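Local coordinates for protein glycoside Hydrolase (PDB 5TA0) that probably hydrolyses agarose-derived galactan chains in a human gut Bacteroides, here as a variant binding a neoagaro-oligosaccharide, at residues Phe223-Ser227 and Gln266-Ala271; Asn256-Trp260 and Met306-Tyr310. One frame throughout, in Å; residues are numbered along the deposited sequence. Where two conformers were deposited one is given.

Interaction 1: residues Phe223-Ser227 and Gln266-Ala271; sequences FEFHS and QFIDIA
One face of the Phe223 ring is taken by Phe267, whose CB stands 3.7 Å from the ring centroid and almost on its normal, a CH-pi contact. CD1 of Ile270 lies at the edge of the same ring. Phe267 meets the face of Phe223 with its own edge in an offset edge-to-face pair, planes 60° apart. It also turns an edge to one face of His226, with CE1 of Phe267 3.8 Å from CG of His226. With CG anti to the backbone N (chi1 179°), Phe267 reaches between the two helices and serves both rings. The resulting aromatic cluster joins helices 219-236 and 264-271 of the barrel domain; the axes of segments 223-227 and 266-271 come within 8.8 Å of each other, their N-to-C directions 36° apart. Tyr245 of strand 242-247 adds a further ring against Phe223 and Phe267. At the C-terminal end of 266-271, CB of Ala271 packs 3.6 Å from the carbonyl O of Phe223. No direct hydrogen bond crosses between 223-227 and 266-271, but a water donates to both OG of Ser227 (2.9 Å) and the carbonyl O of Ile270 (3.2 Å). Asp274 also hydrogen-bonds the Ser227 hydroxyl.

Interaction 2: residues Asn256-Trp260 and Met306-Tyr310; sequences NFGRW and MIEQY
Trp260 and Met306 make a buried Met-aromatic and CH-pi contact where the short helix 258-262 meets helix 298-315 of the barrel domain, beside the beta-sheet that contains strands 523-538 and 631-642. The motif rests on two measurements over a single indole face. The methyl CE of Met306 lies 3.6 Å from the centroid of the five-membered ring of Trp260, only 4° off its normal, while SD of Met306 stands 4.3 Å from the centroid of the six-membered ring. Met306 therefore lays its thioether end along the indole. An extended chain permits this: CG is anti to the backbone N (chi1 -162°), and the torsions beyond it are also near 180°, carrying the sulfur and methyl away from helix 298-315.

Phe257, at the N-cap position of helix 258-262, reaches the same thioether obliquely, its CE2 3.9 Å from SD of Met306. The methionine end is thus in touch with two aromatic side chains of one segment. Leu536 of strand 523-538 packs on both Phe257 and Trp260, and Ser633 of strand 631-642 touches Met306, which places the contact at the junction with the sheet.

No hydrogen bond links segments 256-260 and 306-310, and their nearest CA atoms, those of Trp260 and Met306, are 9.2 Å apart, so side chains bridge the separation. The polar edge of the indole is satisfied from the sheet, NE1 of Trp260 being hydrogen-bonded to the hydroxyl of Tyr535. Tyr310, one helical turn beyond Met306, approaches the indole at its edge, near the ring plane. Its ring stands almost perpendicular to the indole, yet the closest approach is made by its aliphatic carbon, with CB of Tyr310 3.5 Å from CZ2 of Trp260.

In the fold
Running from the N terminus, the chain passes through 223-227, 256-260, 266-271 and 306-310. Interaction 1 closes a loop over 38 intervening residues, including strand 242-247 and helix 258-262; interaction 2 closes one over 45, including helix 264-271 and strand 277-285. Their segments alternate, so the loops cross. Interaction 1 ties neighbouring barrel helices together, whereas interaction 2 joins a short helix to helix 298-315 next to the beta-sheet containing strand 523-538. The contacts, with centres 15 Å apart, also touch directly: Asp269 OD1 lies 2.5 Å from Tyr310 OH, a probable hydrogen bond, and Ile268 CG2 packs 3.8 Å from Tyr310 CD1.

Interaction 1: residues Phe223-Ser227 and Gln266-Ala271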
loop_
_atom_site.group_PDB
_atom_site.type_symbol
_atom_site.label_atom_id
_atom_site.label_comp_id
_atom_site.label_asym_id
_atom_site.label_seq_id
_atom_site.Cartn_x
_atom_site.Cartn_y
_atom_site.Cartn_z
ATOM N N PHE A 223 16.336 -14.396 -3.177
ATOM C CA PHE A 223 16.766 -13.291 -2.308
ATOM C C PHE A 223 18.190 -12.826 -2.618
ATOM O O PHE A 223 18.455 -11.612 -2.684
ATOM C CB PHE A 223 16.539 -13.674 -0.837
ATOM C CG PHE A 223 15.124 -14.022 -0.516
ATOM C CD1 PHE A 223 14.046 -13.480 -1.230
ATOM C CD2 PHE A 223 14.827 -14.908 0.517
ATOM C CE1 PHE A 223 12.755 -13.798 -0.917
ATOM C CE2 PHE A 223 13.525 -15.226 0.836
ATOM C CZ PHE A 223 12.475 -14.670 0.113
ATOM N N GLU A 224 19.111 -13.790 -2.816
ATOM C CA GLU A 224 20.489 -13.480 -3.222
ATOM C C GLU A 224 20.467 -12.676 -4.520
ATOM O O GLU A 224 21.179 -11.678 -4.644
ATOM C CB GLU A 224 21.370 -14.748 -3.431
ATOM C CG GLU A 224 21.920 -15.418 -2.161
ATOM C CD GLU A 224 22.812 -16.656 -2.390
ATOM O OE1 GLU A 224 23.423 -16.793 -3.471
ATOM O OE2 GLU A 224 22.825 -17.485 -1.471
ATOM N N PHE A 225 19.646 -13.119 -5.481
ATOM C CA PHE A 225 19.479 -12.429 -6.771
ATOM C C PHE A 225 19.189 -10.940 -6.588
ATOM O O PHE A 225 19.710 -10.119 -7.326
ATOM C CB PHE A 225 18.373 -13.166 -7.531
ATOM C CG PHE A 225 17.887 -12.536 -8.811
ATOM C CD1 PHE A 225 18.508 -12.833 -10.013
ATOM C CD2 PHE A 225 16.728 -11.785 -8.846
ATOM C CE1 PHE A 225 18.026 -12.327 -11.202
ATOM C CE2 PHE A 225 16.239 -11.300 -10.036
ATOM C CZ PHE A 225 16.884 -11.573 -11.216
ATOM N N HIS A 226 18.397 -10.580 -5.590
ATOM C CA HIS A 226 18.104 -9.179 -5.351
ATOM C C HIS A 226 19.360 -8.348 -5.042
ATOM O O HIS A 226 19.491 -7.236 -5.535
ATOM C CB HIS A 226 17.079 -8.996 -4.226
ATOM C CG HIS A 226 15.661 -9.193 -4.670
ATOM N ND1 HIS A 226 15.129 -10.410 -5.019
ATOM C CD2 HIS A 226 14.665 -8.296 -4.846
ATOM C CE1 HIS A 226 13.872 -10.252 -5.401
ATOM N NE2 HIS A 226 13.556 -8.980 -5.283
ATOM N N SER A 227 20.267 -8.863 -4.226
ATOM C CA SER A 227 21.519 -8.131 -3.949
ATOM C C SER A 227 22.327 -7.938 -5.224
ATOM O O SER A 227 22.859 -6.867 -5.475
ATOM C CB SER A 227 22.351 -8.876 -2.928
ATOM O OG SER A 227 21.702 -8.900 -1.658
ATOM N N GLN A 266 14.164 -14.454 5.848
ATOM C CA GLN A 266 15.351 -14.711 5.050
ATOM C C GLN A 266 15.691 -13.582 4.109
ATOM O O GLN A 266 16.872 -13.297 3.900
ATOM C CB GLN A 266 15.211 -16.022 4.249
ATOM C CG GLN A 266 14.963 -17.277 5.076
ATOM C CD GLN A 266 16.006 -17.515 6.145
ATOM O OE1 GLN A 266 17.198 -17.274 5.944
ATOM N NE2 GLN A 266 15.552 -17.944 7.307
ATOM N N PHE A 267 14.678 -12.941 3.508
ATOM C CA PHE A 267 14.957 -11.829 2.623
ATOM C C PHE A 267 15.625 -10.665 3.380
ATOM O O PHE A 267 16.621 -10.108 2.931
ATOM C CB PHE A 267 13.691 -11.341 1.938
ATOM C CG PHE A 267 13.909 -10.173 1.018
ATOM C CD1 PHE A 267 14.672 -10.279 -0.126
ATOM C CD2 PHE A 267 13.326 -8.945 1.291
ATOM C CE1 PHE A 267 14.840 -9.209 -0.995
ATOM C CE2 PHE A 267 13.515 -7.866 0.443
ATOM C CZ PHE A 267 14.260 -7.987 -0.691
ATOM N N ILE A 268 15.114 -10.362 4.578
ATOM C CA ILE A 268 15.731 -9.334 5.397
ATOM C C ILE A 268 17.157 -9.752 5.758
ATOM O O ILE A 268 18.069 -8.918 5.667
ATOM C CB ILE A 268 14.850 -9.027 6.634
ATOM C CG1 ILE A 268 13.556 -8.321 6.167
ATOM C CG2 ILE A 268 15.594 -8.230 7.689
ATOM C CD1 ILE A 268 12.465 -8.226 7.219
ATOM N N ASP A 269 17.346 -11.020 6.153
ATOM C CA ASP A 269 18.681 -11.481 6.550
ATOM C C ASP A 269 19.692 -11.475 5.409
ATOM O O ASP A 269 20.858 -11.191 5.624
ATOM C CB ASP A 269 18.612 -12.897 7.107
ATOM C CG ASP A 269 17.951 -12.990 8.466
ATOM O OD1 ASP A 269 17.658 -11.957 9.113
ATOM O OD2 ASP A 269 17.687 -14.126 8.903
ATOM N N ILE A 270 19.238 -11.790 4.206
ATOM C CA ILE A 270 20.134 -11.948 3.047
ATOM C C ILE A 270 20.371 -10.653 2.295
ATOM O O ILE A 270 21.522 -10.299 2.003
ATOM C CB ILE A 270 19.574 -13.011 2.092
ATOM C CG1 ILE A 270 19.653 -14.390 2.747
ATOM C CG2 ILE A 270 20.317 -13.042 0.758
ATOM C CD1 ILE A 270 18.743 -15.397 2.055
ATOM N N ALA A 271 19.282 -9.945 1.973
ATOM C CA ALA A 271 19.333 -8.814 1.046
ATOM C C ALA A 271 18.904 -7.505 1.708
ATOM O O ALA A 271 19.027 -6.462 1.071
ATOM C CB ALA A 271 18.447 -9.112 -0.149
HETATM O O HOH W 1 23.007 -11.240 -0.632
#

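Interaction 2: residues Asn256-Trp260 and Met306-Tyr310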
loop_
_atom_site.group_PDB
_atom_site.type_symbol
_atom_site.label_atom_id
_atom_site.label_comp_id
_atom_site.label_asym_id
_atom_site.label_seq_id
_atom_site.Cartn_x
_atom_site.Cartn_y
_atom_site.Cartn_z
ATOM N N ASN A 256 2.350 -22.244 10.661
ATOM C CA ASN A 256 2.779 -21.900 12.028
ATOM C C ASN A 256 3.973 -20.937 12.063
ATOM O O ASN A 256 4.906 -21.084 12.843
ATOM C CB ASN A 256 3.121 -23.167 12.821
ATOM C CG ASN A 256 3.082 -22.948 14.320
ATOM O OD1 ASN A 256 2.290 -22.141 14.831
ATOM N ND2 ASN A 256 3.929 -23.672 15.040
ATOM N N PHE A 257 3.896 -19.934 11.189
ATOM C CA PHE A 257 4.972 -18.957 10.924
ATOM C C PHE A 257 6.199 -19.475 10.219
ATOM O O PHE A 257 7.176 -18.739 10.047
ATOM C CB PHE A 257 5.347 -18.104 12.157
ATOM C CG PHE A 257 4.285 -17.114 12.530
ATOM C CD1 PHE A 257 3.220 -17.474 13.360
ATOM C CD2 PHE A 257 4.304 -15.820 12.026
ATOM C CE1 PHE A 257 2.226 -16.567 13.683
ATOM C CE2 PHE A 257 3.301 -14.916 12.341
ATOM C CZ PHE A 257 2.275 -15.277 13.176
ATOM N N GLY A 258 6.150 -20.724 9.744
ATOM C CA GLY A 258 7.161 -21.217 8.849
ATOM C C GLY A 258 7.270 -20.390 7.568
ATOM O O GLY A 258 8.327 -20.290 6.990
ATOM N N ARG A 259 6.154 -19.814 7.127
ATOM C CA ARG A 259 6.199 -18.984 5.898
ATOM C C ARG A 259 6.975 -17.691 6.121
ATOM O O ARG A 259 7.814 -17.324 5.285
ATOM C CB ARG A 259 4.818 -18.717 5.342
ATOM C CG ARG A 259 4.838 -17.972 4.011
ATOM C CD ARG A 259 3.566 -18.163 3.246
ATOM N NE ARG A 259 3.425 -17.249 2.101
ATOM C CZ ARG A 259 2.880 -17.563 0.934
ATOM N NH1 ARG A 259 2.710 -16.629 -0.007
ATOM N NH2 ARG A 259 2.527 -18.812 0.647
ATOM N N TRP A 260 6.714 -17.035 7.247
ATOM C CA TRP A 260 7.546 -15.914 7.679
ATOM C C TRP A 260 9.022 -16.312 7.729
ATOM O O TRP A 260 9.909 -15.641 7.176
ATOM C CB TRP A 260 7.099 -15.397 9.038
ATOM C CG TRP A 260 8.147 -14.511 9.654
ATOM C CD1 TRP A 260 9.055 -14.879 10.605
ATOM C CD2 TRP A 260 8.458 -13.149 9.303
ATOM N NE1 TRP A 260 9.910 -13.833 10.883
ATOM C CE2 TRP A 260 9.565 -12.768 10.087
ATOM C CE3 TRP A 260 7.911 -12.218 8.401
ATOM C CZ2 TRP A 260 10.127 -11.497 10.019
ATOM C CZ3 TRP A 260 8.464 -10.943 8.348
ATOM C CH2 TRP A 260 9.558 -10.599 9.150
ATOM N N MET A 306 5.257 -6.673 11.527
ATOM C CA MET A 306 6.264 -7.704 11.572
ATOM C C MET A 306 7.476 -7.371 10.717
ATOM O O MET A 306 8.614 -7.558 11.134
ATOM C CB MET A 306 5.640 -9.035 11.151
ATOM C CG MET A 306 6.464 -10.227 11.564
ATOM S SD MET A 306 5.494 -11.753 11.649
ATOM C CE MET A 306 6.617 -12.785 12.599
ATOM N N ILE A 307 7.225 -6.821 9.523
ATOM C CA ILE A 307 8.331 -6.353 8.677
ATOM C C ILE A 307 9.145 -5.294 9.446
ATOM O O ILE A 307 10.372 -5.374 9.525
ATOM C CB ILE A 307 7.840 -5.793 7.337
ATOM C CG1 ILE A 307 7.219 -6.907 6.477
ATOM C CG2 ILE A 307 8.967 -5.133 6.589
ATOM C CD1 ILE A 307 6.530 -6.375 5.234
ATOM N N GLU A 308 8.461 -4.312 10.030
ATOM C CA GLU A 308 9.167 -3.240 10.749
ATOM C C GLU A 308 9.933 -3.768 11.957
ATOM O O GLU A 308 11.093 -3.401 12.147
ATOM C CB GLU A 308 8.186 -2.184 11.219
ATOM C CG GLU A 308 7.562 -1.379 10.095
ATOM C CD GLU A 308 6.440 -0.461 10.554
ATOM O OE1 GLU A 308 5.785 0.145 9.653
ATOM O OE2 GLU A 308 6.139 -0.366 11.774
ATOM N N GLN A 309 9.280 -4.611 12.764
ATOM C CA GLN A 309 9.928 -5.091 13.985
ATOM C C GLN A 309 11.150 -5.950 13.693
ATOM O O GLN A 309 12.188 -5.799 14.358
ATOM C CB GLN A 309 8.933 -5.880 14.836
ATOM C CG GLN A 309 9.524 -6.576 16.071
ATOM C CD GLN A 309 9.946 -5.608 17.159
ATOM O OE1 GLN A 309 9.128 -5.111 17.924
ATOM N NE2 GLN A 309 11.228 -5.342 17.225
ATOM N N TYR A 310 11.042 -6.855 12.712
ATOM C CA TYR A 310 12.205 -7.693 12.394
ATOM C C TYR A 310 13.308 -6.888 11.714
ATOM O O TYR A 310 14.507 -7.114 11.967
ATOM C CB TYR A 310 11.858 -8.981 11.651
ATOM C CG TYR A 310 13.049 -9.880 11.554
ATOM C CD1 TYR A 310 13.686 -10.117 10.342
ATOM C CD2 TYR A 310 13.627 -10.404 12.695
ATOM C CE1 TYR A 310 14.833 -10.889 10.265
ATOM C CE2 TYR A 310 14.750 -11.191 12.639
ATOM C CZ TYR A 310 15.360 -11.431 11.433
ATOM O OH TYR A 310 16.498 -12.195 11.368
#